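PDB 3S5S: mandelate racemase/muconate lactonizing enzyme family protein from Sorangium cellulosum, which is of unknown specific function but belongs to the enolase superfamily, pairing an N-terminal capping domain with a C-terminal beta/alpha barrel. Local coordinates for residues Ile25-Leu36 against Ala52-Gln63; Thr237-Asp247 against Arg263-Lys274. All blocks are in the same frame, centred on the assembly; numbering follows the deposited sequence.

Contact 1. Residues Ile25-Leu36 against Ala52-Gln63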
loop_
_atom_site.group_PDB
_atom_site.type_symbol
_atom_site.label_atom_id
_atom_site.label_comp_id
_atom_site.label_asym_id
_atom_site.label_seq_id
_atom_site.Cartn_x
_atom_site.Cartn_y
_atom_site.Cartn_z
ATOM N N ILE A 25 1.182 8.333 -30.813
ATOM C CA ILE A 25 1.588 7.005 -30.294
ATOM C C ILE A 25 1.310 5.944 -31.370
ATOM O O ILE A 25 0.856 6.291 -32.471
ATOM C CB ILE A 25 0.937 6.629 -28.897
ATOM C CG1 ILE A 25 -0.582 6.398 -28.993
ATOM C CG2 ILE A 25 1.275 7.661 -27.830
ATOM C CD1 ILE A 25 -1.214 5.787 -27.710
ATOM N N ALA A 26 1.588 4.670 -31.070
ATOM C CA ALA A 26 1.273 3.562 -31.989
ATOM C C ALA A 26 -0.230 3.535 -32.303
ATOM O O ALA A 26 -1.052 3.193 -31.439
ATOM C CB ALA A 26 1.721 2.245 -31.396
ATOM N N GLY A 27 -0.584 3.924 -33.529
ATOM C CA GLY A 27 -1.989 4.132 -33.907
ATOM C C GLY A 27 -2.774 4.972 -32.889
ATOM O O GLY A 27 -3.670 4.466 -32.194
ATOM N N GLY A 28 -2.427 6.255 -32.801
ATOM C CA GLY A 28 -3.196 7.199 -32.015
ATOM C C GLY A 28 -2.555 8.566 -31.876
ATOM O O GLY A 28 -1.426 8.683 -31.374
ATOM N N ALA A 29 -3.282 9.596 -32.326
ATOM C CA ALA A 29 -2.893 11.003 -32.107
ATOM C C ALA A 29 -3.961 11.779 -31.338
ATOM O O ALA A 29 -5.150 11.786 -31.703
ATOM C CB ALA A 29 -2.546 11.712 -33.440
ATOM N N GLN A 30 -3.512 12.407 -30.255
ATOM C CA GLN A 30 -4.299 13.313 -29.429
ATOM C C GLN A 30 -3.874 14.769 -29.845
ATOM O O GLN A 30 -2.707 15.102 -29.687
ATOM C CB GLN A 30 -3.948 12.944 -27.966
ATOM C CG GLN A 30 -4.702 13.621 -26.821
ATOM C CD GLN A 30 -5.975 12.900 -26.348
ATOM O OE1 GLN A 30 -6.362 13.057 -25.192
ATOM N NE2 GLN A 30 -6.650 12.162 -27.240
ATOM N N GLU A 31 -4.776 15.609 -30.396
ATOM C CA GLU A 31 -4.431 17.009 -30.862
ATOM C C GLU A 31 -4.840 18.127 -29.875
ATOM O O GLU A 31 -4.639 19.332 -30.126
ATOM C CB GLU A 31 -5.044 17.305 -32.246
ATOM C CG GLU A 31 -4.223 18.265 -33.151
ATOM C CD GLU A 31 -4.889 19.650 -33.449
ATOM O OE1 GLU A 31 -5.379 19.843 -34.588
ATOM O OE2 GLU A 31 -4.893 20.542 -32.556
ATOM N N ARG A 32 -5.439 17.694 -28.773
ATOM C CA ARG A 32 -5.976 18.529 -27.731
ATOM C C ARG A 32 -5.856 17.526 -26.616
ATOM O O ARG A 32 -6.053 16.342 -26.843
ATOM C CB ARG A 32 -7.467 18.727 -27.969
ATOM C CG ARG A 32 -8.091 20.069 -27.599
ATOM C CD ARG A 32 -9.569 19.894 -27.189
ATOM N NE ARG A 32 -10.267 18.888 -27.991
ATOM C CZ ARG A 32 -11.381 18.239 -27.630
ATOM N NH1 ARG A 32 -11.955 18.449 -26.444
ATOM N NH2 ARG A 32 -11.900 17.337 -28.457
ATOM N N ALA A 33 -5.508 17.963 -25.419
ATOM C CA ALA A 33 -5.734 17.125 -24.288
ATOM C C ALA A 33 -7.196 17.341 -23.872
ATOM O O ALA A 33 -7.556 18.408 -23.328
ATOM C CB ALA A 33 -4.772 17.475 -23.186
ATOM N N ALA A 34 -8.046 16.357 -24.191
ATOM C CA ALA A 34 -9.470 16.390 -23.853
ATOM C C ALA A 34 -9.701 15.735 -22.459
ATOM O O ALA A 34 -10.138 14.584 -22.322
ATOM C CB ALA A 34 -10.334 15.723 -24.988
ATOM N N ASN A 35 -9.392 16.508 -21.425
ATOM C CA ASN A 35 -9.422 16.033 -20.068
ATOM C C ASN A 35 -10.650 16.586 -19.303
ATOM O O ASN A 35 -11.543 17.206 -19.900
ATOM C CB ASN A 35 -8.095 16.373 -19.385
ATOM C CG ASN A 35 -6.910 15.637 -20.018
ATOM O OD1 ASN A 35 -7.047 14.955 -21.050
ATOM N ND2 ASN A 35 -5.729 15.763 -19.389
ATOM N N LEU A 36 -10.727 16.287 -18.005
ATOM C CA LEU A 36 -11.774 16.830 -17.171
ATOM C C LEU A 36 -11.136 17.331 -15.907
ATOM O O LEU A 36 -10.101 16.783 -15.447
ATOM C CB LEU A 36 -12.801 15.775 -16.777
ATOM C CG LEU A 36 -13.557 15.095 -17.897
ATOM C CD1 LEU A 36 -14.345 13.903 -17.331
ATOM C CD2 LEU A 36 -14.456 16.092 -18.609
ATOM N N ALA A 52 -9.074 14.010 -14.827
ATOM C CA ALA A 52 -9.254 12.819 -15.656
ATOM C C ALA A 52 -8.595 13.080 -17.006
ATOM O O ALA A 52 -8.881 14.070 -17.684
ATOM C CB ALA A 52 -10.742 12.481 -15.812
ATOM N N ALA A 53 -7.702 12.191 -17.393
ATOM C CA ALA A 53 -6.981 12.337 -18.652
ATOM C C ALA A 53 -7.133 11.024 -19.427
ATOM O O ALA A 53 -6.146 10.313 -19.661
ATOM C CB ALA A 53 -5.517 12.631 -18.391
ATOM N N PRO A 54 -8.362 10.677 -19.801
ATOM C CA PRO A 54 -8.512 9.423 -20.509
ATOM C C PRO A 54 -7.839 9.532 -21.857
ATOM O O PRO A 54 -7.779 10.614 -22.448
ATOM C CB PRO A 54 -10.032 9.309 -20.700
ATOM C CG PRO A 54 -10.542 10.761 -20.734
ATOM C CD PRO A 54 -9.640 11.417 -19.673
ATOM N N LEU A 55 -7.320 8.420 -22.344
ATOM C CA LEU A 55 -6.581 8.431 -23.578
ATOM C C LEU A 55 -7.127 7.279 -24.388
ATOM O O LEU A 55 -6.815 6.110 -24.122
ATOM C CB LEU A 55 -5.075 8.316 -23.322
ATOM C CG LEU A 55 -4.151 8.434 -24.560
ATOM C CD1 LEU A 55 -4.259 9.786 -25.256
ATOM C CD2 LEU A 55 -2.718 8.174 -24.184
ATOM N N PRO A 56 -8.011 7.606 -25.339
ATOM C CA PRO A 56 -8.737 6.610 -26.096
ATOM C C PRO A 56 -7.731 5.679 -26.764
ATOM O O PRO A 56 -7.903 4.455 -26.758
ATOM C CB PRO A 56 -9.495 7.447 -27.144
ATOM C CG PRO A 56 -9.621 8.780 -26.570
ATOM C CD PRO A 56 -8.456 8.978 -25.646
ATOM N N ALA A 57 -6.678 6.264 -27.309
ATOM C CA ALA A 57 -5.717 5.500 -28.086
ATOM C C ALA A 57 -4.931 4.546 -27.191
ATOM O O ALA A 57 -4.400 3.570 -27.697
ATOM C CB ALA A 57 -4.780 6.428 -28.849
ATOM N N PHE A 58 -4.898 4.806 -25.876
ATOM C CA PHE A 58 -4.224 3.908 -24.930
ATOM C C PHE A 58 -5.059 2.715 -24.443
ATOM O O PHE A 58 -4.553 1.599 -24.434
ATOM C CB PHE A 58 -3.671 4.677 -23.729
ATOM C CG PHE A 58 -2.875 3.827 -22.774
ATOM C CD1 PHE A 58 -1.490 3.702 -22.915
ATOM C CD2 PHE A 58 -3.501 3.154 -21.730
ATOM C CE1 PHE A 58 -0.756 2.907 -22.035
ATOM C CE2 PHE A 58 -2.779 2.359 -20.845
ATOM C CZ PHE A 58 -1.411 2.232 -20.998
ATOM N N ASN A 59 -6.301 2.942 -24.009
ATOM C CA ASN A 59 -7.168 1.881 -23.435
ATOM C C ASN A 59 -8.670 2.095 -23.658
ATOM O O ASN A 59 -9.530 1.403 -23.057
ATOM C CB ASN A 59 -6.890 1.655 -21.934
ATOM C CG ASN A 59 -7.091 2.936 -21.049
ATOM O OD1 ASN A 59 -6.938 2.867 -19.814
ATOM N ND2 ASN A 59 -7.409 4.081 -21.672
ATOM N N GLY A 60 -8.985 3.054 -24.527
ATOM C CA GLY A 60 -10.370 3.240 -24.959
ATOM C C GLY A 60 -11.271 4.202 -24.180
ATOM O O GLY A 60 -12.366 4.471 -24.638
ATOM N N GLU A 61 -10.845 4.703 -23.019
ATOM C CA GLU A 61 -11.612 5.705 -22.269
ATOM C C GLU A 61 -11.672 7.060 -22.988
ATOM O O GLU A 61 -10.715 7.481 -23.600
ATOM C CB GLU A 61 -11.028 5.895 -20.876
ATOM C CG GLU A 61 -11.090 4.648 -19.976
ATOM C CD GLU A 61 -10.501 4.875 -18.542
ATOM O OE1 GLU A 61 -9.624 4.074 -18.135
ATOM O OE2 GLU A 61 -10.949 5.813 -17.816
ATOM N N THR A 62 -12.806 7.746 -22.919
ATOM C CA THR A 62 -12.950 9.027 -23.618
ATOM C C THR A 62 -13.286 10.144 -22.644
ATOM O O THR A 62 -13.550 9.873 -21.472
ATOM C CB THR A 62 -14.036 8.940 -24.641
ATOM O OG1 THR A 62 -15.288 8.888 -23.943
ATOM C CG2 THR A 62 -13.838 7.655 -25.548
ATOM N N GLN A 63 -13.210 11.395 -23.097
ATOM C CA GLN A 63 -13.612 12.542 -22.271
ATOM C C GLN A 63 -15.052 12.412 -21.730
ATOM O O GLN A 63 -15.282 12.482 -20.522
ATOM C CB GLN A 63 -13.451 13.846 -23.061
ATOM C CG GLN A 63 -13.588 15.150 -22.241
ATOM C CD GLN A 63 -13.384 16.421 -23.069
ATOM O OE1 GLN A 63 -13.881 16.534 -24.169
ATOM N NE2 GLN A 63 -12.671 17.382 -22.516
#
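Ala52 pairs with Leu36 where strand 47-52 runs antiparallel to strand 28-42 in the N-terminal domain of this enolase-superfamily fold. The two residues form a hydrogen-bonded pair: Leu36 N gives to Ala52 O at 2.9 Å and Ala52 N to Leu36 O, while their CB atoms meet on one face of the sheet. Past this pair the second chain leaves the strand. Ala53 sets its CB beside the amide of Asn35, 3.3 Å from Asn35 ND2. That nitrogen is bonded to Glu51 OE2 and to Val300 O, so the amide ties the strand end to a loop of the barrel domain. Pro54 CG and CD lie loosely beside Ala34 O. Leu55, the N-cap residue of the short helix 56-59, sends CD1 across the bent side chain of Gln30, touching Gln30 CD at 3.7 Å. Gln30 chi2 of 90° folds the amide back over that methyl, and Gln30 NE2 comes near Pro56 CD, where the two side chains meet at about a right angle. Ala57 points its CB at the turn between strands 7-25 and 28-42, 3.6 Å from Gly28 CA and 3.8 Å from Ile25 CD1. Thr62 OG1 caps the start of helix 63-72 at Gly65 N, leading to Gln63. Gln63, the largest contributor of buried surface, lays its extended side chain past Ala34 and Leu36, with Leu36 CD2 against Gln63 CG. Its amide nitrogen serves two acceptors, Asp16 OD1 and a main-chain oxygen of the first segment; Asp16 also takes a salt bridge from Arg32. The bond from Gln63 NE2 to Asn35 O is 2.9 Å long and nearly straight at 174°, with the acceptor in the amide plane.

Contact 2. Residues Thr237-Asp247 against Arg263-Lys274. With SO4 (sulfate ion), chain D.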
loop_
_atom_site.group_PDB
_atom_site.type_symbol
_atom_site.label_atom_id
_atom_site.label_comp_id
_atom_site.label_asym_id
_atom_site.label_seq_id
_atom_site.Cartn_x
_atom_site.Cartn_y
_atom_site.Cartn_z
ATOM N N THR A 237 11.230 -10.472 -22.887
ATOM C CA THR A 237 11.924 -10.397 -21.609
ATOM C C THR A 237 13.141 -11.336 -21.525
ATOM O O THR A 237 14.158 -10.981 -20.934
ATOM C CB THR A 237 10.990 -10.620 -20.450
ATOM O OG1 THR A 237 9.973 -9.613 -20.500
ATOM C CG2 THR A 237 11.750 -10.516 -19.111
ATOM N N ARG A 238 13.030 -12.506 -22.143
ATOM C CA ARG A 238 14.063 -13.526 -22.118
ATOM C C ARG A 238 15.267 -13.218 -23.061
ATOM O O ARG A 238 16.431 -13.413 -22.684
ATOM C CB ARG A 238 13.424 -14.901 -22.434
ATOM C CG ARG A 238 14.405 -16.033 -22.674
ATOM C CD ARG A 238 13.719 -17.397 -22.870
ATOM N NE ARG A 238 13.873 -18.271 -21.697
ATOM C CZ ARG A 238 14.701 -19.322 -21.602
ATOM N NH1 ARG A 238 15.495 -19.696 -22.613
ATOM N NH2 ARG A 238 14.720 -20.018 -20.471
ATOM N N ARG A 239 14.979 -12.723 -24.267
ATOM C CA ARG A 239 15.978 -12.664 -25.336
ATOM C C ARG A 239 16.467 -11.243 -25.606
ATOM O O ARG A 239 17.543 -11.048 -26.197
ATOM C CB ARG A 239 15.461 -13.350 -26.618
ATOM C CG ARG A 239 15.080 -14.839 -26.434
ATOM C CD ARG A 239 14.785 -15.577 -27.768
ATOM N NE ARG A 239 14.019 -16.827 -27.573
ATOM C CZ ARG A 239 13.707 -17.702 -28.542
ATOM N NH1 ARG A 239 14.089 -17.477 -29.796
ATOM N NH2 ARG A 239 13.005 -18.807 -28.264
ATOM N N ALA A 240 15.718 -10.239 -25.146
ATOM C CA ALA A 240 16.111 -8.852 -25.409
ATOM C C ALA A 240 17.521 -8.472 -24.889
ATOM O O ALA A 240 18.278 -7.807 -25.599
ATOM C CB ALA A 240 15.063 -7.885 -24.916
ATOM N N GLY A 241 17.875 -8.889 -23.670
ATOM C CA GLY A 241 19.174 -8.518 -23.099
ATOM C C GLY A 241 19.146 -7.189 -22.357
ATOM O O GLY A 241 20.164 -6.786 -21.794
ATOM N N VAL A 242 17.967 -6.548 -22.340
ATOM C CA VAL A 242 17.677 -5.313 -21.617
ATOM C C VAL A 242 16.359 -5.444 -20.816
ATOM O O VAL A 242 15.595 -6.397 -21.010
ATOM C CB VAL A 242 17.585 -4.098 -22.586
ATOM C CG1 VAL A 242 18.784 -4.073 -23.519
ATOM C CG2 VAL A 242 16.328 -4.146 -23.406
ATOM N N ASP A 243 16.124 -4.505 -19.900
ATOM C CA ASP A 243 14.893 -4.462 -19.094
ATOM C C ASP A 243 13.651 -4.277 -19.985
ATOM O O ASP A 243 13.680 -3.527 -20.984
ATOM C CB ASP A 243 14.964 -3.316 -18.074
ATOM C CG ASP A 243 15.818 -3.655 -16.839
ATOM O OD1 ASP A 243 15.537 -4.690 -16.187
ATOM O OD2 ASP A 243 16.741 -2.856 -16.516
ATOM N N VAL A 244 12.575 -4.977 -19.644
ATOM C CA VAL A 244 11.320 -4.814 -20.360
ATOM C C VAL A 244 10.245 -4.282 -19.402
ATOM O O VAL A 244 10.130 -4.776 -18.288
ATOM C CB VAL A 244 10.933 -6.140 -20.991
ATOM C CG1 VAL A 244 9.430 -6.200 -21.383
ATOM C CG2 VAL A 244 11.852 -6.429 -22.171
ATOM N N ALA A 245 9.472 -3.271 -19.809
ATOM C CA ALA A 245 8.423 -2.718 -18.920
ATOM C C ALA A 245 7.069 -3.200 -19.341
ATOM O O ALA A 245 6.796 -3.241 -20.540
ATOM C CB ALA A 245 8.444 -1.211 -18.925
ATOM N N ALA A 246 6.216 -3.567 -18.373
ATOM C CA ALA A 246 4.783 -3.794 -18.634
ATOM C C ALA A 246 4.022 -2.507 -18.361
ATOM O O ALA A 246 4.234 -1.884 -17.328
ATOM C CB ALA A 246 4.238 -4.916 -17.776
ATOM N N ASP A 247 3.178 -2.079 -19.296
ATOM C CA ASP A 247 2.327 -0.893 -19.101
ATOM C C ASP A 247 0.858 -1.323 -19.313
ATOM O O ASP A 247 0.136 -1.570 -18.345
ATOM C CB ASP A 247 2.745 0.264 -20.045
ATOM C CG ASP A 247 1.940 1.570 -19.815
ATOM O OD1 ASP A 247 0.969 1.578 -19.017
ATOM O OD2 ASP A 247 2.304 2.607 -20.428
ATOM N N ARG A 263 7.474 -13.957 -15.822
ATOM C CA ARG A 263 8.644 -13.237 -16.342
ATOM C C ARG A 263 8.363 -12.521 -17.633
ATOM O O ARG A 263 9.149 -12.692 -18.575
ATOM C CB ARG A 263 9.830 -14.158 -16.586
ATOM C CG ARG A 263 10.502 -14.671 -15.382
ATOM C CD ARG A 263 11.693 -15.478 -15.868
ATOM N NE ARG A 263 12.156 -16.427 -14.863
ATOM C CZ ARG A 263 13.069 -16.149 -13.943
ATOM N NH1 ARG A 263 13.637 -14.945 -13.914
ATOM N NH2 ARG A 263 13.412 -17.085 -13.064
ATOM N N ALA A 264 7.270 -11.738 -17.659
ATOM C CA ALA A 264 6.776 -11.023 -18.849
ATOM C C ALA A 264 7.351 -9.610 -19.016
ATOM O O ALA A 264 7.165 -8.973 -20.074
ATOM C CB ALA A 264 5.218 -10.960 -18.849
ATOM N N ALA A 265 8.032 -9.130 -17.967
ATOM C CA ALA A 265 8.667 -7.805 -17.912
ATOM C C ALA A 265 9.598 -7.857 -16.714
ATOM O O ALA A 265 9.547 -8.828 -15.960
ATOM C CB ALA A 265 7.619 -6.729 -17.729
ATOM N N THR A 266 10.474 -6.868 -16.553
ATOM C CA THR A 266 11.337 -6.809 -15.371
ATOM C C THR A 266 11.056 -5.478 -14.696
ATOM O O THR A 266 11.617 -5.156 -13.623
ATOM C CB THR A 266 12.841 -6.909 -15.720
ATOM O OG1 THR A 266 13.194 -5.847 -16.593
ATOM C CG2 THR A 266 13.214 -8.281 -16.398
ATOM N N VAL A 267 10.170 -4.711 -15.342
ATOM C CA VAL A 267 9.812 -3.352 -14.922
ATOM C C VAL A 267 8.303 -3.149 -15.043
ATOM O O VAL A 267 7.682 -3.725 -15.919
ATOM C CB VAL A 267 10.589 -2.274 -15.727
ATOM C CG1 VAL A 267 10.127 -0.909 -15.401
ATOM C CG2 VAL A 267 12.101 -2.392 -15.448
ATOM N N VAL A 268 7.721 -2.364 -14.150
ATOM C CA VAL A 268 6.315 -1.957 -14.283
ATOM C C VAL A 268 6.157 -0.430 -14.401
ATOM O O VAL A 268 6.696 0.335 -13.608
ATOM C CB VAL A 268 5.425 -2.514 -13.100
ATOM C CG1 VAL A 268 4.212 -1.736 -12.962
ATOM C CG2 VAL A 268 5.024 -3.936 -13.367
ATOM N N ASN A 269 5.400 -0.014 -15.412
ATOM C CA ASN A 269 4.974 1.371 -15.570
ATOM C C ASN A 269 3.655 1.606 -14.827
ATOM O O ASN A 269 2.604 1.127 -15.224
ATOM C CB ASN A 269 4.839 1.688 -17.055
ATOM C CG ASN A 269 4.578 3.173 -17.301
ATOM O OD1 ASN A 269 4.178 3.890 -16.367
ATOM N ND2 ASN A 269 4.820 3.650 -18.548
ATOM N N ILE A 270 3.729 2.294 -13.706
ATOM C CA ILE A 270 2.581 2.587 -12.865
ATOM C C ILE A 270 2.043 3.938 -13.293
ATOM O O ILE A 270 2.800 4.916 -13.406
ATOM C CB ILE A 270 3.043 2.685 -11.369
ATOM C CG1 ILE A 270 3.696 1.387 -10.911
ATOM C CG2 ILE A 270 1.922 3.025 -10.442
ATOM C CD1 ILE A 270 4.316 1.458 -9.472
ATOM N N LYS A 271 0.731 4.010 -13.490
ATOM C CA LYS A 271 0.059 5.297 -13.744
ATOM C C LYS A 271 -1.103 5.434 -12.803
ATOM O O LYS A 271 -1.885 4.504 -12.689
ATOM C CB LYS A 271 -0.450 5.359 -15.184
ATOM C CG LYS A 271 0.672 5.182 -16.195
ATOM C CD LYS A 271 0.185 5.361 -17.560
ATOM C CE LYS A 271 1.103 4.613 -18.435
ATOM N NZ LYS A 271 0.852 5.000 -19.845
ATOM N N LEU A 272 -1.246 6.600 -12.165
ATOM C CA LEU A 272 -2.398 6.852 -11.299
ATOM C C LEU A 272 -3.712 6.713 -12.077
ATOM O O LEU A 272 -4.736 6.266 -11.511
ATOM C CB LEU A 272 -2.290 8.223 -10.637
ATOM C CG LEU A 272 -1.041 8.438 -9.771
ATOM C CD1 LEU A 272 -1.213 9.621 -8.821
ATOM C CD2 LEU A 272 -0.717 7.198 -8.980
ATOM N N MET A 273 -3.642 6.997 -13.383
ATOM C CA MET A 273 -4.803 7.177 -14.232
ATOM C C MET A 273 -5.392 5.899 -14.787
ATOM O O MET A 273 -6.531 5.930 -15.285
ATOM C CB MET A 273 -4.495 8.127 -15.387
ATOM C CG MET A 273 -5.786 8.774 -15.965
ATOM S SD MET A 273 -6.448 10.133 -15.003
ATOM C CE MET A 273 -4.922 11.008 -14.779
ATOM N N LYS A 274 -4.635 4.786 -14.727
ATOM C CA LYS A 274 -5.143 3.514 -15.236
ATOM C C LYS A 274 -6.198 2.989 -14.283
ATOM O O LYS A 274 -7.183 2.417 -14.725
ATOM C CB LYS A 274 -4.066 2.428 -15.290
ATOM C CG LYS A 274 -3.034 2.441 -16.380
ATOM C CD LYS A 274 -1.961 1.438 -15.935
ATOM C CE LYS A 274 -1.096 0.950 -17.051
ATOM N NZ LYS A 274 0.254 0.586 -16.524
HETATM S S SO4 D . 10.487 -19.564 -13.674
HETATM O O1 SO4 D . 9.497 -19.757 -14.768
HETATM O O2 SO4 D . 11.793 -19.338 -14.334
HETATM O O3 SO4 D . 10.124 -18.431 -12.808
HETATM O O4 SO4 D . 10.529 -20.739 -12.785
#
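Asp247 and Lys271 meet at about a right angle, the ammonium group of Lys271 taking the syn lone pair of Asp247 OD2 in a 2.9 Å salt bridge to NZ. Lys274 crosses the same carboxylate obliquely; its NZ forms a salt bridge with Asp247 OD1, weak as a hydrogen bond, and bonds Asp247 O at 2.8 Å from above the carbonyl plane. With CG anti to its backbone nitrogen (chi1 -176°), Asp247 extends between the two lysines. The network sits at the C-terminal end of a beta-alpha-beta unit of the barrel: strands 244-246 and 267-270 lie parallel, joined through helix 253-261. Ala246 N bonds Val267 O, Ala246 O takes Asn269 N almost head-on, the C=O...N angle being 161°, and Val244 O receives both Thr266 N and Val267 N. Ala245 CB packs on Val267 CG1, whereas Ala246 CB meets Ala265 CB. At the entry to strand 267-270, Thr266 stands across Asp243 and donates OG1 to the anti side of Asp243 OD1 at 2.6 Å; the same hydroxyl accepts Val244 N. Thr237 and Thr266 lie alongside each other, pointing opposite ways, with CG2 methyls 3.8 Å apart. Arg263 directs its guanidinium edge at a sulfate, NE and NH2 both bonding O2.

In the fold
Contact 1 precedes contact 2 along the chain: the first lies in the N-terminal domain, the second in the C-terminal barrel domain, and their centres are about 22 Å apart. Contact 1 belongs to the antiparallel sheet that includes strands 28-42 and 47-52, contact 2 to the parallel barrel strands, so they share no sheet. They touch nonetheless. Phe58 brings its ring rim to the lysine-aspartate cluster, with CZ 3.2 Å from Asp247 OD1, and Met273 SD lies 3.4 Å from Ala53 N. The loop and helix after strand 47-52 thus pack on the C-terminal ends of barrel strands, the meeting of domains expected in this superfamily.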